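Local coordinates for protein aminoglycoside 6-adenylyltransferase (PDB 2PBE) that transfers the AMP group of ATP to the O-6 position of streptomycin or streptidine, and GMP from GTP to streptomycin, conferring streptomycin resistance, at residues Glu21-Val26 with Tyr49-Val54; Tyr144-Pro149 with Tyr206-Gly211; Cys157-Trp162 with Pro268-Gly273. All coordinates share one frame; numbering follows the deposited sequence.

In the fold
Interactions 1 and 2 lie on one mixed sheet, their centres about 18 Å apart: strands 45-51 and 23-28 pair in the first, strands 207-209 and 145-146 in the second, and strand 125-128 runs between the two pairs. Interaction 3 joins helix 151-173 to the start of helix 270-283, about 21 Å from interaction 2 and 39 Å from interaction 1, centre to centre, across the chain's middle from the latter. Interaction 1 closes before the others open; 2 and 3 interleave, since 157-162 falls between 144-149 and 206-211, and 268-273 follows both. The sheet thus reaches from the N-terminal half, probably the nucleotidyltransferase core, to the helices that follow strand 145-146.

Interaction 1 (Glu21-Val26 with Tyr49-Val54); sequences ERIRLV and YFVTDV
Ile23 CD1 sits over one face of the Tyr49 ring, 3.8 Å from its centroid and 15° off the ring normal, a CH-pi contact displaced toward the rim. Val26 approaches the same ring obliquely, its CG2 3.7 Å from Tyr49 CD1. The Phe50 ring lies on the other side of the sheet with Leu25: Leu25 O is at its edge, in plane, while Leu25 CD1 comes obliquely to Phe50 CD2 at 3.5 Å. Leu25 carries CG anti to its backbone N (chi1 -161°), which lays its side chain beside that of Phe50, the two running off the sheet together.

The Arg24 guanidinium folds back on its own segment: NE and NH2 grip Glu21 O side-on, in the guanidinium plane, and NH1 makes a salt bridge with Asp130. Between the backbones, Phe50 O accepts from Arg24 N at 2.9 Å and more weakly from Leu25 N at 3.3 Å. Two residues thus face one, a classic antiparallel beta bulge. Phe50 N returns a bond to Leu25 O (2.8 Å), and beyond the bulge Thr52 N reaches Arg22 O (2.9 Å). Arg22 CB packs on Thr52 OG1 (3.5 Å), while its guanidinium goes to Asp20 (salt bridge), Ser56 (hydrogen bond) and Phe57 (cation-pi).

Helix 6-19 covers the face bearing Ile23, Val26 and Tyr49, and Tyr49 OH bonds to Phe13 O; Tyr115 meets Phe50 edge-to-face. Backbone bonds and two apolar faces thus hold the pair, and the grip on Glu21 O with the Asp130 salt bridge would fix the rotation of the Arg24 guanidinium.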
loop_
_atom_site.group_PDB
_atom_site.type_symbol
_atom_site.label_atom_id
_atom_site.label_comp_id
_atom_site.label_asym_id
_atom_site.label_seq_id
_atom_site.Cartn_x
_atom_site.Cartn_y
_atom_site.Cartn_z
ATOM N N GLU A 21 1.845 -18.386 -0.667
ATOM C CA GLU A 21 0.455 -18.824 -0.610
ATOM C C GLU A 21 -0.049 -19.229 0.767
ATOM O O GLU A 21 -1.257 -19.236 0.992
ATOM C CB GLU A 21 0.224 -19.961 -1.613
ATOM C CG GLU A 21 0.188 -19.465 -3.078
ATOM C CD GLU A 21 -0.284 -20.507 -4.078
ATOM O OE1 GLU A 21 -1.280 -21.199 -3.779
ATOM O OE2 GLU A 21 0.321 -20.621 -5.171
ATOM N N ARG A 22 0.845 -19.573 1.697
ATOM C CA ARG A 22 0.386 -19.942 3.033
ATOM C C ARG A 22 0.102 -18.679 3.847
ATOM O O ARG A 22 -0.708 -18.707 4.780
ATOM C CB ARG A 22 1.422 -20.786 3.794
ATOM C CG ARG A 22 1.938 -22.017 3.082
ATOM C CD ARG A 22 3.398 -21.816 2.756
ATOM N NE ARG A 22 4.304 -22.707 3.464
ATOM C CZ ARG A 22 5.620 -22.533 3.528
ATOM N NH1 ARG A 22 6.193 -21.485 2.934
ATOM N NH2 ARG A 22 6.375 -23.429 4.169
ATOM N N ILE A 23 0.761 -17.575 3.504
ATOM C CA ILE A 23 0.553 -16.338 4.246
ATOM C C ILE A 23 -0.666 -15.594 3.724
ATOM O O ILE A 23 -0.696 -15.152 2.579
ATOM C CB ILE A 23 1.788 -15.428 4.191
ATOM C CG1 ILE A 23 3.010 -16.190 4.710
ATOM C CG2 ILE A 23 1.577 -14.207 5.085
ATOM C CD1 ILE A 23 4.304 -15.446 4.529
ATOM N N ARG A 24 -1.662 -15.461 4.596
ATOM C CA ARG A 24 -2.923 -14.801 4.266
ATOM C C ARG A 24 -3.071 -13.408 4.869
ATOM O O ARG A 24 -3.686 -12.538 4.278
ATOM C CB ARG A 24 -4.079 -15.689 4.729
ATOM C CG ARG A 24 -4.108 -17.056 4.049
ATOM C CD ARG A 24 -4.692 -16.951 2.657
ATOM N NE ARG A 24 -3.718 -17.220 1.613
ATOM C CZ ARG A 24 -3.884 -16.856 0.349
ATOM N NH1 ARG A 24 -4.986 -16.207 -0.019
ATOM N NH2 ARG A 24 -2.950 -17.136 -0.556
ATOM N N LEU A 25 -2.490 -13.194 6.037
ATOM C CA LEU A 25 -2.594 -11.912 6.728
ATOM C C LEU A 25 -1.225 -11.514 7.309
ATOM O O LEU A 25 -0.442 -12.372 7.716
ATOM C CB LEU A 25 -3.645 -12.039 7.841
ATOM C CG LEU A 25 -4.341 -10.837 8.497
ATOM C CD1 LEU A 25 -3.364 -10.064 9.366
ATOM C CD2 LEU A 25 -4.925 -9.931 7.431
ATOM N N VAL A 26 -0.933 -10.216 7.326
ATOM C CA VAL A 26 0.328 -9.704 7.855
ATOM C C VAL A 26 0.059 -8.520 8.762
ATOM O O VAL A 26 -0.664 -7.597 8.387
ATOM C CB VAL A 26 1.265 -9.254 6.723
ATOM C CG1 VAL A 26 2.563 -8.717 7.297
ATOM C CG2 VAL A 26 1.551 -10.416 5.802
ATOM N N TYR A 49 2.824 -13.160 10.682
ATOM C CA TYR A 49 2.238 -13.727 9.470
ATOM C C TYR A 49 1.165 -14.724 9.872
ATOM O O TYR A 49 1.449 -15.692 10.580
ATOM C CB TYR A 49 3.273 -14.499 8.643
ATOM C CG TYR A 49 4.394 -13.709 7.996
ATOM C CD1 TYR A 49 4.166 -12.415 7.457
ATOM C CD2 TYR A 49 5.667 -14.310 7.803
ATOM C CE1 TYR A 49 5.188 -11.739 6.727
ATOM C CE2 TYR A 49 6.693 -13.648 7.079
ATOM C CZ TYR A 49 6.448 -12.364 6.539
ATOM O OH TYR A 49 7.441 -11.728 5.806
ATOM N N PHE A 50 -0.071 -14.491 9.435
ATOM C CA PHE A 50 -1.152 -15.426 9.748
ATOM C C PHE A 50 -1.125 -16.372 8.575
ATOM O O PHE A 50 -1.331 -15.950 7.433
ATOM C CB PHE A 50 -2.482 -14.697 9.857
ATOM C CG PHE A 50 -2.607 -13.892 11.096
ATOM C CD1 PHE A 50 -3.321 -14.385 12.192
ATOM C CD2 PHE A 50 -1.943 -12.661 11.214
ATOM C CE1 PHE A 50 -3.371 -13.663 13.416
ATOM C CE2 PHE A 50 -1.976 -11.920 12.430
ATOM C CZ PHE A 50 -2.695 -12.429 13.535
ATOM N N VAL A 51 -0.869 -17.639 8.857
ATOM C CA VAL A 51 -0.729 -18.630 7.813
ATOM C C VAL A 51 -1.730 -19.777 7.852
ATOM O O VAL A 51 -2.441 -19.970 8.828
ATOM C CB VAL A 51 0.702 -19.210 7.843
ATOM C CG1 VAL A 51 1.703 -18.080 7.897
ATOM C CG2 VAL A 51 0.888 -20.114 9.059
ATOM N N THR A 52 -1.756 -20.548 6.777
ATOM C CA THR A 52 -2.659 -21.683 6.698
ATOM C C THR A 52 -2.046 -22.890 7.423
ATOM O O THR A 52 -2.696 -23.483 8.299
ATOM C CB THR A 52 -2.947 -22.055 5.228
ATOM O OG1 THR A 52 -1.706 -22.197 4.527
ATOM C CG2 THR A 52 -3.790 -20.988 4.563
ATOM N N ASP A 53 -0.801 -23.229 7.074
ATOM C CA ASP A 53 -0.090 -24.369 7.659
ATOM C C ASP A 53 1.133 -23.966 8.457
ATOM O O ASP A 53 2.221 -23.794 7.906
ATOM C CB ASP A 53 0.364 -25.320 6.561
ATOM C CG ASP A 53 0.848 -26.661 7.104
ATOM O OD1 ASP A 53 1.264 -26.751 8.286
ATOM O OD2 ASP A 53 0.824 -27.637 6.321
ATOM N N VAL A 54 0.970 -23.869 9.762
ATOM C CA VAL A 54 2.085 -23.486 10.600
ATOM C C VAL A 54 3.218 -24.524 10.542
ATOM O O VAL A 54 4.388 -24.155 10.392
ATOM C CB VAL A 54 1.582 -23.206 12.054
ATOM C CG1 VAL A 54 0.808 -24.440 12.577
ATOM C CG2 VAL A 54 2.722 -22.806 12.939
#

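Interaction 2 (Tyr144-Pro149 with Tyr206-Gly211); sequences YWIKRP and YSFSMG
Tyr144 O takes a hydrogen bond from Met210 N (3.2 Å), the first rung of a short antiparallel pairing in which strand 145-146 forms an outer edge of the mixed sheet. Ile146 and Phe208 are its hydrogen-bonded pair: Ile146 N gives to Phe208 O at 2.8 Å, and Phe208 N gives to Ile146 O at 3.0 Å. On its other side strand 207-209 bonds to strand 125-128 through Ser207 and Ser209.

Ser209 OG, turned anti to the backbone N (chi1 173°), faces forward along the chain and accepts from Gly211 N (3.1 Å), an ST turn at the strand's end. Ser207 OG pairs with Ser131 OG, and Tyr144 OH bonds to Asn213 N. Gly211 O stands over one face of the Tyr144 ring, 3.2 Å from Tyr144 CD1. Lys147, bent at its last two torsions, donates from NZ to Arg148 O (2.9 Å); its ion pair with Glu153 is long and weak.

Apolar groups fill one face: Ile146 CG2 lies over the Phe208 ring, 4.2 Å from its centroid, and Ile146 CG1 meets CG of Met210, a selenomethionine, against helix 177-204. Trp145 occupies the opposite face, where Phe208 O stands over its indole, 3.3 Å from Trp145 CE3.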
loop_
_atom_site.group_PDB
_atom_site.type_symbol
_atom_site.label_atom_id
_atom_site.label_comp_id
_atom_site.label_asym_id
_atom_site.label_seq_id
_atom_site.Cartn_x
_atom_site.Cartn_y
_atom_site.Cartn_z
ATOM N N TYR A 144 -4.235 5.404 4.515
ATOM C CA TYR A 144 -3.483 4.525 3.641
ATOM C C TYR A 144 -4.149 3.184 3.355
ATOM O O TYR A 144 -3.665 2.414 2.526
ATOM C CB TYR A 144 -2.101 4.268 4.233
ATOM C CG TYR A 144 -1.309 5.515 4.516
ATOM C CD1 TYR A 144 -0.826 6.325 3.457
ATOM C CD2 TYR A 144 -1.015 5.898 5.849
ATOM C CE1 TYR A 144 -0.050 7.510 3.720
ATOM C CE2 TYR A 144 -0.234 7.074 6.131
ATOM C CZ TYR A 144 0.246 7.870 5.057
ATOM O OH TYR A 144 1.007 8.992 5.307
ATOM N N TRP A 145 -5.265 2.905 4.015
ATOM C CA TRP A 145 -5.926 1.625 3.816
ATOM C C TRP A 145 -6.608 1.479 2.458
ATOM O O TRP A 145 -7.371 2.346 2.041
ATOM C CB TRP A 145 -6.954 1.341 4.918
ATOM C CG TRP A 145 -7.340 -0.109 4.956
ATOM C CD1 TRP A 145 -8.592 -0.625 4.777
ATOM C CD2 TRP A 145 -6.467 -1.228 5.168
ATOM N NE1 TRP A 145 -8.559 -1.999 4.867
ATOM C CE2 TRP A 145 -7.273 -2.401 5.105
ATOM C CE3 TRP A 145 -5.080 -1.358 5.403
ATOM C CZ2 TRP A 145 -6.742 -3.706 5.268
ATOM C CZ3 TRP A 145 -4.539 -2.664 5.570
ATOM C CH2 TRP A 145 -5.388 -3.820 5.498
ATOM N N ILE A 146 -6.330 0.366 1.788
ATOM C CA ILE A 146 -6.910 0.079 0.480
ATOM C C ILE A 146 -7.678 -1.242 0.500
ATOM O O ILE A 146 -7.199 -2.227 1.047
ATOM C CB ILE A 146 -5.793 0.037 -0.614
ATOM C CG1 ILE A 146 -5.293 1.457 -0.904
ATOM C CG2 ILE A 146 -6.294 -0.673 -1.892
ATOM C CD1 ILE A 146 -6.345 2.389 -1.501
ATOM N N LYS A 147 -8.868 -1.243 -0.093
ATOM C CA LYS A 147 -9.726 -2.423 -0.202
ATOM C C LYS A 147 -10.791 -2.070 -1.236
ATOM O O LYS A 147 -10.944 -0.900 -1.571
ATOM C CB LYS A 147 -10.376 -2.752 1.137
ATOM C CG LYS A 147 -11.024 -1.585 1.839
ATOM C CD LYS A 147 -11.989 -2.054 2.917
ATOM C CE LYS A 147 -13.289 -2.567 2.291
ATOM N NZ LYS A 147 -13.977 -1.491 1.492
ATOM N N ARG A 148 -11.512 -3.072 -1.748
ATOM C CA ARG A 148 -12.533 -2.835 -2.779
ATOM C C ARG A 148 -13.430 -1.650 -2.403
ATOM O O ARG A 148 -14.091 -1.654 -1.353
ATOM C CB ARG A 148 -13.399 -4.089 -3.028
ATOM C CG ARG A 148 -14.137 -4.074 -4.394
ATOM C CD ARG A 148 -15.486 -4.791 -4.319
ATOM N NE ARG A 148 -16.259 -4.198 -3.228
ATOM C CZ ARG A 148 -17.592 -4.123 -3.149
ATOM N NH1 ARG A 148 -18.353 -4.623 -4.114
ATOM N NH2 ARG A 148 -18.164 -3.510 -2.114
ATOM N N PRO A 149 -13.480 -0.629 -3.262
ATOM C CA PRO A 149 -14.321 0.511 -2.915
ATOM C C PRO A 149 -15.790 0.219 -3.082
ATOM O O PRO A 149 -16.168 -0.665 -3.858
ATOM C CB PRO A 149 -13.849 1.590 -3.883
ATOM C CG PRO A 149 -13.510 0.803 -5.103
ATOM C CD PRO A 149 -12.764 -0.392 -4.530
ATOM N N TYR A 206 -7.218 -8.463 -2.660
ATOM C CA TYR A 206 -6.582 -8.290 -1.361
ATOM C C TYR A 206 -6.855 -6.897 -0.812
ATOM O O TYR A 206 -7.356 -6.020 -1.530
ATOM C CB TYR A 206 -5.055 -8.469 -1.444
ATOM C CG TYR A 206 -4.511 -9.725 -2.118
ATOM C CD1 TYR A 206 -5.262 -10.941 -2.192
ATOM C CD2 TYR A 206 -3.179 -9.745 -2.599
ATOM C CE1 TYR A 206 -4.692 -12.138 -2.719
ATOM C CE2 TYR A 206 -2.604 -10.926 -3.124
ATOM C CZ TYR A 206 -3.354 -12.118 -3.179
ATOM O OH TYR A 206 -2.749 -13.270 -3.661
ATOM N N SER A 207 -6.549 -6.712 0.468
ATOM C CA SER A 207 -6.689 -5.424 1.137
ATOM C C SER A 207 -5.291 -5.169 1.673
ATOM O O SER A 207 -4.634 -6.105 2.114
ATOM C CB SER A 207 -7.674 -5.518 2.314
ATOM O OG SER A 207 -8.976 -5.891 1.899
ATOM N N PHE A 208 -4.827 -3.929 1.646
ATOM C CA PHE A 208 -3.489 -3.658 2.142
ATOM C C PHE A 208 -3.267 -2.195 2.435
ATOM O O PHE A 208 -4.150 -1.370 2.222
ATOM C CB PHE A 208 -2.449 -4.144 1.133
ATOM C CG PHE A 208 -2.623 -3.557 -0.238
ATOM C CD1 PHE A 208 -1.948 -2.378 -0.603
ATOM C CD2 PHE A 208 -3.460 -4.175 -1.181
ATOM C CE1 PHE A 208 -2.096 -1.814 -1.916
ATOM C CE2 PHE A 208 -3.632 -3.634 -2.501
ATOM C CZ PHE A 208 -2.941 -2.445 -2.870
ATOM N N SER A 209 -2.086 -1.878 2.944
ATOM C CA SER A 209 -1.759 -0.510 3.251
ATOM C C SER A 209 -0.737 0.003 2.250
ATOM O O SER A 209 0.013 -0.774 1.663
ATOM C CB SER A 209 -1.246 -0.429 4.682
ATOM O OG SER A 209 -0.750 0.856 5.020
HETATM N N MSE A 210 -0.747 1.312 2.020
HETATM C CA MSE A 210 0.190 1.916 1.082
HETATM C C MSE A 210 1.409 2.307 1.884
HETATM O O MSE A 210 2.482 2.555 1.336
HETATM C CB MSE A 210 -0.445 3.127 0.406
HETATM C CG MSE A 210 -1.658 2.776 -0.458
HETATM SE SE MSE A 210 -2.578 4.320 -1.268
HETATM C CE MSE A 210 -1.544 4.511 -2.852
ATOM N N GLY A 211 1.234 2.311 3.202
ATOM C CA GLY A 211 2.315 2.652 4.102
ATOM C C GLY A 211 2.488 4.141 4.290
ATOM O O GLY A 211 2.004 4.930 3.472
#

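Interaction 3 (Cys157-Trp162 with Pro268-Gly273); sequences CCNEFW and PDYDEG
Trp162 and Tyr270 make the main apolar contact, with Trp162 CD1 3.5 Å from Tyr270 CB where the helix 270-283 begins. Cys158, one turn earlier on helix 151-173, extends this patch. Its CB lies in the plane of the Tyr270 ring at the edge, 3.7 Å from Tyr270 CD2, and also touches Pro268 CG at 3.9 Å. Pro268, in the turn just before helix 270-283, packs against Cys158.

Contacts with a pi face centre on the indole. Asp271 CA stands over the middle of the six-membered ring of Trp162, a CH-pi contact of 3.7 Å to the centroid, and Tyr270 O lies over the same face nearer the rim. Phe161 CD2 is on the opposite face, so the indole is held between its own helix neighbour and the backbone of the other helix. With CG anti to the carbonyl carbon (chi1 -62°), Trp162 sends its ring across to that backbone.

Polar groups come at the margins. The Asp271 carboxylate lies nearly parallel to the indole (10° between planes), above the same face as Asp271 CA and out at the benzo rim, with OD1 3.5 Å from Trp162 CH2. A salt bridge from OD1 to Arg253 and a hydrogen bond from Tyr267 OH to OD2 hold it there; its place in the first turn of a helix would also tend to stabilise the negative charge. Asn159 OD1 comes within 3.0 Å of Tyr270 OH, the amide turned 84° from the phenol ring, while Tyr270 OH bonds to Asp155 OD1.

Tyr249 and Phe252 of helix 238-263 meet Trp162 as well. Helices 151-173, 238-263 and 270-283 thus pack around shared aromatic side chains, as in a helical bundle, here forming the C-terminal helical part of the adenylyltransferase.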
loop_
_atom_site.group_PDB
_atom_site.type_symbol
_atom_site.label_atom_id
_atom_site.label_comp_id
_atom_site.label_asym_id
_atom_site.label_seq_id
_atom_site.Cartn_x
_atom_site.Cartn_y
_atom_site.Cartn_z
ATOM N N CYS A 157 -13.493 9.326 -4.229
ATOM C CA CYS A 157 -12.140 9.498 -4.750
ATOM C C CYS A 157 -12.111 10.355 -6.005
ATOM O O CYS A 157 -11.195 11.157 -6.189
ATOM C CB CYS A 157 -11.493 8.153 -5.053
ATOM S SG CYS A 157 -9.741 8.298 -5.488
ATOM N N CYS A 158 -13.115 10.199 -6.862
ATOM C CA CYS A 158 -13.173 10.973 -8.093
ATOM C C CYS A 158 -13.542 12.420 -7.776
ATOM O O CYS A 158 -13.000 13.357 -8.368
ATOM C CB CYS A 158 -14.187 10.380 -9.055
ATOM S SG CYS A 158 -13.765 8.730 -9.637
ATOM N N ASN A 159 -14.454 12.602 -6.827
ATOM C CA ASN A 159 -14.897 13.928 -6.440
ATOM C C ASN A 159 -13.705 14.733 -5.942
ATOM O O ASN A 159 -13.424 15.812 -6.447
ATOM C CB ASN A 159 -15.964 13.808 -5.354
ATOM C CG ASN A 159 -16.731 15.097 -5.139
ATOM O OD1 ASN A 159 -17.865 15.256 -5.604
ATOM N ND2 ASN A 159 -16.112 16.026 -4.436
ATOM N N GLU A 160 -12.983 14.176 -4.982
ATOM C CA GLU A 160 -11.817 14.834 -4.406
ATOM C C GLU A 160 -10.742 15.097 -5.445
ATOM O O GLU A 160 -10.171 16.189 -5.513
ATOM C CB GLU A 160 -11.230 13.971 -3.283
ATOM C CG GLU A 160 -10.030 14.580 -2.556
ATOM C CD GLU A 160 -10.384 15.793 -1.696
ATOM O OE1 GLU A 160 -9.493 16.275 -0.961
ATOM O OE2 GLU A 160 -11.541 16.271 -1.757
ATOM N N PHE A 161 -10.461 14.079 -6.253
ATOM C CA PHE A 161 -9.454 14.198 -7.300
ATOM C C PHE A 161 -9.695 15.418 -8.180
ATOM O O PHE A 161 -8.875 16.322 -8.241
ATOM C CB PHE A 161 -9.463 12.979 -8.206
ATOM C CG PHE A 161 -8.458 13.054 -9.320
ATOM C CD1 PHE A 161 -7.115 12.743 -9.069
ATOM C CD2 PHE A 161 -8.832 13.479 -10.607
ATOM C CE1 PHE A 161 -6.137 12.848 -10.084
ATOM C CE2 PHE A 161 -7.863 13.591 -11.643
ATOM C CZ PHE A 161 -6.504 13.268 -11.365
ATOM N N TRP A 162 -10.831 15.424 -8.867
ATOM C CA TRP A 162 -11.142 16.520 -9.762
ATOM C C TRP A 162 -11.350 17.860 -9.077
ATOM O O TRP A 162 -10.958 18.896 -9.628
ATOM C CB TRP A 162 -12.342 16.148 -10.622
ATOM C CG TRP A 162 -12.060 14.969 -11.487
ATOM C CD1 TRP A 162 -12.409 13.667 -11.235
ATOM C CD2 TRP A 162 -11.317 14.956 -12.704
ATOM N NE1 TRP A 162 -11.927 12.841 -12.224
ATOM C CE2 TRP A 162 -11.252 13.596 -13.139
ATOM C CE3 TRP A 162 -10.694 15.956 -13.480
ATOM C CZ2 TRP A 162 -10.584 13.194 -14.328
ATOM C CZ3 TRP A 162 -10.010 15.563 -14.684
ATOM C CH2 TRP A 162 -9.969 14.180 -15.087
ATOM N N PRO A 268 -18.365 8.907 -12.913
ATOM C CA PRO A 268 -18.803 10.280 -12.658
ATOM C C PRO A 268 -18.671 11.199 -13.849
ATOM O O PRO A 268 -18.085 10.839 -14.861
ATOM C CB PRO A 268 -17.899 10.720 -11.517
ATOM C CG PRO A 268 -17.520 9.436 -10.855
ATOM C CD PRO A 268 -17.259 8.537 -12.017
ATOM N N ASP A 269 -19.205 12.407 -13.704
ATOM C CA ASP A 269 -19.128 13.396 -14.765
ATOM C C ASP A 269 -18.108 14.468 -14.408
ATOM O O ASP A 269 -17.953 15.465 -15.134
ATOM C CB ASP A 269 -20.499 14.041 -15.035
ATOM C CG ASP A 269 -21.103 14.696 -13.801
ATOM O OD1 ASP A 269 -20.403 15.467 -13.116
ATOM O OD2 ASP A 269 -22.293 14.464 -13.511
ATOM N N TYR A 270 -17.410 14.253 -13.296
ATOM C CA TYR A 270 -16.397 15.188 -12.851
ATOM C C TYR A 270 -15.301 15.325 -13.899
ATOM O O TYR A 270 -14.793 16.415 -14.128
ATOM C CB TYR A 270 -15.780 14.732 -11.538
ATOM C CG TYR A 270 -16.780 14.346 -10.470
ATOM C CD1 TYR A 270 -17.926 15.137 -10.220
ATOM C CD2 TYR A 270 -16.548 13.213 -9.644
ATOM C CE1 TYR A 270 -18.830 14.809 -9.156
ATOM C CE2 TYR A 270 -17.436 12.871 -8.583
ATOM C CZ TYR A 270 -18.572 13.676 -8.338
ATOM O OH TYR A 270 -19.427 13.388 -7.292
ATOM N N ASP A 271 -14.935 14.210 -14.523
ATOM C CA ASP A 271 -13.893 14.185 -15.552
ATOM C C ASP A 271 -14.245 15.205 -16.635
ATOM O O ASP A 271 -13.558 16.214 -16.842
ATOM C CB ASP A 271 -13.822 12.772 -16.153
ATOM C CG ASP A 271 -12.873 12.653 -17.360
ATOM O OD1 ASP A 271 -12.224 13.643 -17.758
ATOM O OD2 ASP A 271 -12.786 11.524 -17.917
ATOM N N GLU A 272 -15.337 14.920 -17.320
ATOM C CA GLU A 272 -15.837 15.760 -18.387
ATOM C C GLU A 272 -16.046 17.222 -17.985
ATOM O O GLU A 272 -15.637 18.141 -18.700
ATOM C CB GLU A 272 -17.149 15.172 -18.874
ATOM C CG GLU A 272 -17.769 15.861 -20.033
ATOM C CD GLU A 272 -19.026 15.146 -20.452
ATOM O OE1 GLU A 272 -19.944 15.035 -19.597
ATOM O OE2 GLU A 272 -19.093 14.690 -21.620
ATOM N N GLY A 273 -16.715 17.431 -16.860
ATOM C CA GLY A 273 -16.968 18.782 -16.400
ATOM C C GLY A 273 -15.701 19.584 -16.173
ATOM O O GLY A 273 -15.589 20.736 -16.621
#